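Local coordinates for protein sulfite dehydrogenase (Paracoccus pantotrophus, PDB 2XTS) that oxidises protein-bound sulfane sulfur in the Sox pathway, using a molybdenum cofactor and passing electrons to heme c, at residues G335-L340 with T375-A380; Q274-H279 with D381-N386. One frame throughout, in Å; residues are numbered along the deposited sequence.

Contact 1: residues G335-L340 with T375-A380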
loop_
_atom_site.group_PDB
_atom_site.type_symbol
_atom_site.label_atom_id
_atom_site.label_comp_id
_atom_site.label_asym_id
_atom_site.label_seq_id
_atom_site.Cartn_x
_atom_site.Cartn_y
_atom_site.Cartn_z
ATOM N N GLY A 335 20.471 -23.762 17.379
ATOM C CA GLY A 335 21.655 -22.958 17.600
ATOM C C GLY A 335 22.832 -23.360 16.715
ATOM O O GLY A 335 23.886 -22.771 16.816
ATOM N N SER A 336 22.643 -24.337 15.838
ATOM C CA SER A 336 23.707 -24.737 14.913
ATOM C C SER A 336 23.817 -23.778 13.741
ATOM O O SER A 336 22.859 -23.100 13.359
ATOM C CB SER A 336 23.450 -26.122 14.344
ATOM O OG SER A 336 23.224 -27.082 15.344
ATOM N N GLU A 337 24.992 -23.727 13.153
ATOM C CA GLU A 337 25.176 -22.965 11.943
ATOM C C GLU A 337 24.262 -23.500 10.852
ATOM O O GLU A 337 24.003 -24.684 10.784
ATOM C CB GLU A 337 26.629 -23.043 11.499
ATOM C CG GLU A 337 27.613 -22.317 12.392
ATOM C CD GLU A 337 29.024 -22.277 11.815
ATOM O OE1 GLU A 337 29.205 -22.517 10.603
ATOM O OE2 GLU A 337 29.966 -22.030 12.593
ATOM N N MET A 338 23.780 -22.616 9.978
ATOM C CA MET A 338 22.954 -23.022 8.858
ATOM C C MET A 338 23.427 -22.324 7.600
ATOM O O MET A 338 24.062 -21.265 7.674
ATOM C CB MET A 338 21.467 -22.703 9.088
ATOM C CG MET A 338 20.865 -23.352 10.322
ATOM S SD MET A 338 19.114 -23.006 10.507
ATOM C CE MET A 338 19.133 -21.272 10.980
ATOM N N LEU A 339 23.137 -22.944 6.462
ATOM C CA LEU A 339 23.307 -22.316 5.162
ATOM C C LEU A 339 21.933 -22.262 4.523
ATOM O O LEU A 339 21.459 -23.221 3.912
ATOM C CB LEU A 339 24.305 -23.086 4.304
ATOM C CG LEU A 339 25.764 -22.974 4.752
ATOM C CD1 LEU A 339 26.580 -24.062 4.056
ATOM C CD2 LEU A 339 26.354 -21.580 4.518
ATOM N N LEU A 340 21.286 -21.112 4.670
ATOM C CA LEU A 340 19.904 -20.972 4.219
ATOM C C LEU A 340 19.855 -20.654 2.739
ATOM O O LEU A 340 20.594 -19.789 2.265
ATOM C CB LEU A 340 19.187 -19.836 4.960
ATOM C CG LEU A 340 19.099 -19.893 6.475
ATOM C CD1 LEU A 340 18.405 -18.659 6.986
ATOM C CD2 LEU A 340 18.384 -21.159 6.924
ATOM N N THR A 375 22.430 -17.576 -0.774
ATOM C CA THR A 375 22.761 -18.332 0.424
ATOM C C THR A 375 23.034 -17.371 1.569
ATOM O O THR A 375 23.769 -16.386 1.409
ATOM C CB THR A 375 24.025 -19.154 0.207
ATOM O OG1 THR A 375 23.876 -19.965 -0.967
ATOM C CG2 THR A 375 24.341 -20.061 1.400
ATOM N N TRP A 376 22.453 -17.661 2.731
ATOM C CA TRP A 376 22.819 -16.972 3.968
ATOM C C TRP A 376 23.525 -17.940 4.916
ATOM O O TRP A 376 23.003 -19.028 5.218
ATOM C CB TRP A 376 21.610 -16.437 4.749
ATOM C CG TRP A 376 20.711 -15.491 4.032
ATOM C CD1 TRP A 376 19.352 -15.571 4.019
ATOM C CD2 TRP A 376 21.049 -14.323 3.242
ATOM N NE1 TRP A 376 18.824 -14.544 3.291
ATOM C CE2 TRP A 376 19.837 -13.763 2.807
ATOM C CE3 TRP A 376 22.243 -13.679 2.904
ATOM C CZ2 TRP A 376 19.790 -12.632 2.010
ATOM C CZ3 TRP A 376 22.194 -12.548 2.128
ATOM C CH2 TRP A 376 20.987 -12.039 1.688
ATOM N N TRP A 377 24.686 -17.527 5.397
ATOM C CA TRP A 377 25.359 -18.260 6.468
ATOM C C TRP A 377 24.892 -17.725 7.812
ATOM O O TRP A 377 25.190 -16.601 8.164
ATOM C CB TRP A 377 26.870 -18.129 6.313
ATOM C CG TRP A 377 27.688 -18.836 7.345
ATOM C CD1 TRP A 377 27.393 -19.984 7.996
ATOM C CD2 TRP A 377 28.988 -18.447 7.787
ATOM N NE1 TRP A 377 28.433 -20.347 8.831
ATOM C CE2 TRP A 377 29.433 -19.426 8.703
ATOM C CE3 TRP A 377 29.840 -17.386 7.465
ATOM C CZ2 TRP A 377 30.673 -19.347 9.337
ATOM C CZ3 TRP A 377 31.083 -17.305 8.106
ATOM C CH2 TRP A 377 31.479 -18.281 9.027
ATOM N N VAL A 378 24.138 -18.552 8.538
ATOM C CA VAL A 378 23.708 -18.229 9.894
ATOM C C VAL A 378 24.729 -18.832 10.842
ATOM O O VAL A 378 24.930 -20.038 10.860
ATOM C CB VAL A 378 22.304 -18.783 10.210
ATOM C CG1 VAL A 378 21.881 -18.448 11.647
ATOM C CG2 VAL A 378 21.270 -18.242 9.226
ATOM N N LYS A 379 25.356 -17.979 11.623
ATOM C CA LYS A 379 26.413 -18.381 12.548
ATOM C C LYS A 379 25.823 -18.708 13.918
ATOM O O LYS A 379 24.677 -18.387 14.208
ATOM C CB LYS A 379 27.497 -17.298 12.640
ATOM C CG LYS A 379 28.154 -17.048 11.280
ATOM C CD LYS A 379 29.264 -16.016 11.291
ATOM C CE LYS A 379 28.730 -14.614 11.304
ATOM N NZ LYS A 379 29.834 -13.634 11.143
ATOM N N ALA A 380 26.637 -19.318 14.773
ATOM C CA ALA A 380 26.206 -19.712 16.106
ATOM C C ALA A 380 25.774 -18.562 17.010
ATOM O O ALA A 380 24.991 -18.764 17.925
ATOM C CB ALA A 380 27.305 -20.514 16.778
HETATM O O HOH W 1 24.174 -21.141 18.976
HETATM O O HOH W 2 29.333 -20.055 14.155
#
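Trp377 and Glu337 meet where strand 338-346 begins alongside strand 375-378, the indole NE1 donating to Glu337 OE1 at 2.9 Å. The carboxylate oxygen lies in the plane of the indole, whereas the N-H reaches it from above the carboxylate plane, the two planes standing 66° apart. With chi1 at -180°, Trp377 points CG directly away from its own amide nitrogen, which sends the ring toward Glu337; the CG of Lys379 sits over the centre of one ring face. Leu339 presses CD2 on the root of the same side chain, 3.9 Å from Trp377 CB. With an alanine in place of Trp377, Glu337 OE1 would probably lose its indole donor and Leu339 CD2 the ring beyond CB, although the water at OE2 would still hold the other oxygen. That oxygen, Glu337 OE2, accepts from a water that in turn accepts from Ala380 N; a second water donates to both Gly335 O and Ala380 O beyond the last strand pair. On the opposite face, Leu340 CD1 packs on Val378 CG2 at 3.7 Å, and Met338, bent at chi3, lays CE alongside the valine, 4.0 Å from its CG1. Beneath these side chains, paired backbone bonds join Met338 to Val378 and Leu340 to Trp376, with Val378 N 2.8 Å from Met338 O. Further out, Trp333 and Ile331 back the face of Met338, while Val172 and Ile174 of the cytochrome chain pack on Leu339 and Trp377. This is a regular antiparallel pairing, alternating hydrogen-bonded and non-hydrogen-bonded residue pairs, between neighbouring strands of an eight-stranded antiparallel sheet; strand 338-346 belongs to the Mo-co oxidoreductase dimerisation family of the E-set clan.

Contact 2: residues Q274-H279 with D381-N386; sequences QVPIRH and DGEVEN
Ile277 N donates to Gly382 O at 2.8 Å, the donor tilted 29° from the carbonyl plane, and Pro276 brings CA and CB against the same oxygen. Gly382 CA adds a C-H...O contact to Ile277 O, 3.4 Å away. A side chain here would run into that carbonyl, and the positive phi also suits glycine. Ile277 holds CG1 beside its own N (chi1 -51°), leaving CB and CG1 against Gly382 O, while its CG2 lies over the rim of one face of the His279 ring. The turn leading into strand 384-389, at the edge of the eight-stranded sheet within this chain, is an Asx turn: Asp381 OD1 accepts from Glu383 N at 3.0 Å, approached from above the carboxylate plane. Glu383 starts away from the loop but folds back at chi2 (-64°), bringing OE1 to 3.8 Å from Pro276 CB; the same oxygen forms a salt bridge with Arg191 of the cytochrome chain. Pro276 CG in turn rests over the centre of the Arg278 guanidinium, whose NH1 donates to Met196 O of that cytochrome. Val384 turns toward the loop, its CG2 4.2 Å from Pro276 CA.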
loop_
_atom_site.group_PDB
_atom_site.type_symbol
_atom_site.label_atom_id
_atom_site.label_comp_id
_atom_site.label_asym_id
_atom_site.label_seq_id
_atom_site.Cartn_x
_atom_site.Cartn_y
_atom_site.Cartn_z
ATOM N N GLN A 274 20.869 -8.069 7.680
ATOM C CA GLN A 274 20.314 -6.957 8.435
ATOM C C GLN A 274 19.309 -7.406 9.485
ATOM O O GLN A 274 18.772 -6.558 10.185
ATOM C CB GLN A 274 19.594 -5.992 7.483
ATOM C CG GLN A 274 20.482 -5.277 6.475
ATOM C CD GLN A 274 19.678 -4.787 5.296
ATOM O OE1 GLN A 274 19.202 -5.593 4.493
ATOM N NE2 GLN A 274 19.493 -3.458 5.195
ATOM N N VAL A 275 18.982 -8.696 9.539
ATOM C CA VAL A 275 17.987 -9.246 10.451
ATOM C C VAL A 275 18.604 -10.458 11.169
ATOM O O VAL A 275 18.267 -11.620 10.908
ATOM C CB VAL A 275 16.696 -9.673 9.713
ATOM C CG1 VAL A 275 15.593 -10.030 10.728
ATOM C CG2 VAL A 275 16.220 -8.610 8.760
ATOM N N PRO A 276 19.567 -10.197 12.051
ATOM C CA PRO A 276 20.171 -11.281 12.829
ATOM C C PRO A 276 19.204 -11.933 13.790
ATOM O O PRO A 276 18.195 -11.327 14.161
ATOM C CB PRO A 276 21.253 -10.557 13.618
ATOM C CG PRO A 276 20.735 -9.177 13.765
ATOM C CD PRO A 276 20.092 -8.891 12.456
ATOM N N ILE A 277 19.507 -13.166 14.174
ATOM C CA ILE A 277 18.728 -13.860 15.182
ATOM C C ILE A 277 19.275 -13.461 16.539
ATOM O O ILE A 277 20.383 -13.852 16.882
ATOM C CB ILE A 277 18.813 -15.383 15.020
ATOM C CG1 ILE A 277 18.505 -15.800 13.582
ATOM C CG2 ILE A 277 17.873 -16.057 16.023
ATOM C CD1 ILE A 277 18.754 -17.286 13.340
ATOM N N ARG A 278 18.554 -12.630 17.283
ATOM C CA ARG A 278 19.002 -12.168 18.600
ATOM C C ARG A 278 18.261 -12.844 19.737
ATOM O O ARG A 278 18.580 -12.607 20.896
ATOM C CB ARG A 278 18.814 -10.654 18.739
ATOM C CG ARG A 278 19.595 -9.788 17.766
ATOM C CD ARG A 278 19.449 -8.346 18.219
ATOM N NE ARG A 278 20.387 -7.395 17.616
ATOM C CZ ARG A 278 20.107 -6.581 16.599
ATOM N NH1 ARG A 278 18.926 -6.612 15.985
ATOM N NH2 ARG A 278 21.031 -5.737 16.178
ATOM N N HIS A 279 17.266 -13.654 19.417
ATOM C CA HIS A 279 16.381 -14.189 20.439
ATOM C C HIS A 279 16.719 -15.577 20.940
ATOM O O HIS A 279 16.000 -16.125 21.784
ATOM C CB HIS A 279 14.918 -14.140 19.983
ATOM C CG HIS A 279 14.639 -14.853 18.697
ATOM N ND1 HIS A 279 14.931 -16.184 18.474
ATOM C CD2 HIS A 279 13.996 -14.422 17.587
ATOM C CE1 HIS A 279 14.523 -16.518 17.261
ATOM N NE2 HIS A 279 13.949 -15.469 16.709
ATOM N N ASP A 381 26.269 -17.361 16.740
ATOM C CA ASP A 381 25.866 -16.162 17.470
ATOM C C ASP A 381 24.613 -15.495 16.916
ATOM O O ASP A 381 24.206 -14.468 17.427
ATOM C CB ASP A 381 27.034 -15.166 17.561
ATOM C CG ASP A 381 27.516 -14.661 16.203
ATOM O OD1 ASP A 381 26.931 -15.033 15.169
ATOM O OD2 ASP A 381 28.506 -13.893 16.180
ATOM N N GLY A 382 24.002 -16.094 15.892
ATOM C CA GLY A 382 22.805 -15.552 15.252
ATOM C C GLY A 382 23.060 -14.506 14.189
ATOM O O GLY A 382 22.117 -14.039 13.531
ATOM N N GLU A 383 24.318 -14.140 13.999
ATOM C CA GLU A 383 24.651 -13.192 12.929
ATOM C C GLU A 383 24.576 -13.917 11.585
ATOM O O GLU A 383 24.732 -15.134 11.521
ATOM C CB GLU A 383 26.018 -12.556 13.166
ATOM C CG GLU A 383 26.092 -11.764 14.449
ATOM C CD GLU A 383 25.168 -10.565 14.483
ATOM O OE1 GLU A 383 24.949 -9.928 13.414
ATOM O OE2 GLU A 383 24.685 -10.249 15.595
ATOM N N VAL A 384 24.324 -13.179 10.514
ATOM C CA VAL A 384 23.975 -13.781 9.234
ATOM C C VAL A 384 24.808 -13.114 8.145
ATOM O O VAL A 384 24.891 -11.889 8.095
ATOM C CB VAL A 384 22.463 -13.601 8.944
ATOM C CG1 VAL A 384 22.086 -14.228 7.636
ATOM C CG2 VAL A 384 21.617 -14.175 10.081
ATOM N N GLU A 385 25.411 -13.920 7.262
ATOM C CA GLU A 385 26.273 -13.398 6.200
ATOM C C GLU A 385 25.812 -13.793 4.809
ATOM O O GLU A 385 25.300 -14.891 4.568
ATOM C CB GLU A 385 27.706 -13.933 6.386
ATOM C CG GLU A 385 28.508 -13.277 7.498
ATOM C CD GLU A 385 29.989 -13.608 7.471
ATOM O OE1 GLU A 385 30.517 -13.856 6.375
ATOM O OE2 GLU A 385 30.620 -13.575 8.549
ATOM N N ASN A 386 26.055 -12.884 3.867
ATOM C CA ASN A 386 26.019 -13.157 2.448
ATOM C C ASN A 386 27.297 -13.896 2.064
ATOM O O ASN A 386 28.403 -13.370 2.268
ATOM C CB ASN A 386 25.971 -11.835 1.685
ATOM C CG ASN A 386 26.009 -12.017 0.183
ATOM O OD1 ASN A 386 25.817 -13.121 -0.326
ATOM N ND2 ASN A 386 26.332 -10.945 -0.528
#

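Overall arrangement
Contacts 1 and 2 reach the same sheet, contact 2 through strand 384-389 and a loop outside it; their centres lie about 9 Å apart, with contact 1 nested inside the chain loop that contact 2 closes. Strands 375-378 and 384-389 are neighbours, tied by a probable Trp377 N to Glu385 O hydrogen bond and by the Lys379-Glu385 salt bridge. Both are partly buried. Contact 1 is the larger, strand on strand, with four backbone bonds and an apolar face around Met338, Leu340 and Val378; contact 2 sets a loop on a turn through one bond. Chemistry follows place: apolar packing meets the cytochrome at contact 1, whereas contact 2 adds salt bridges and polar bonds to its packing there.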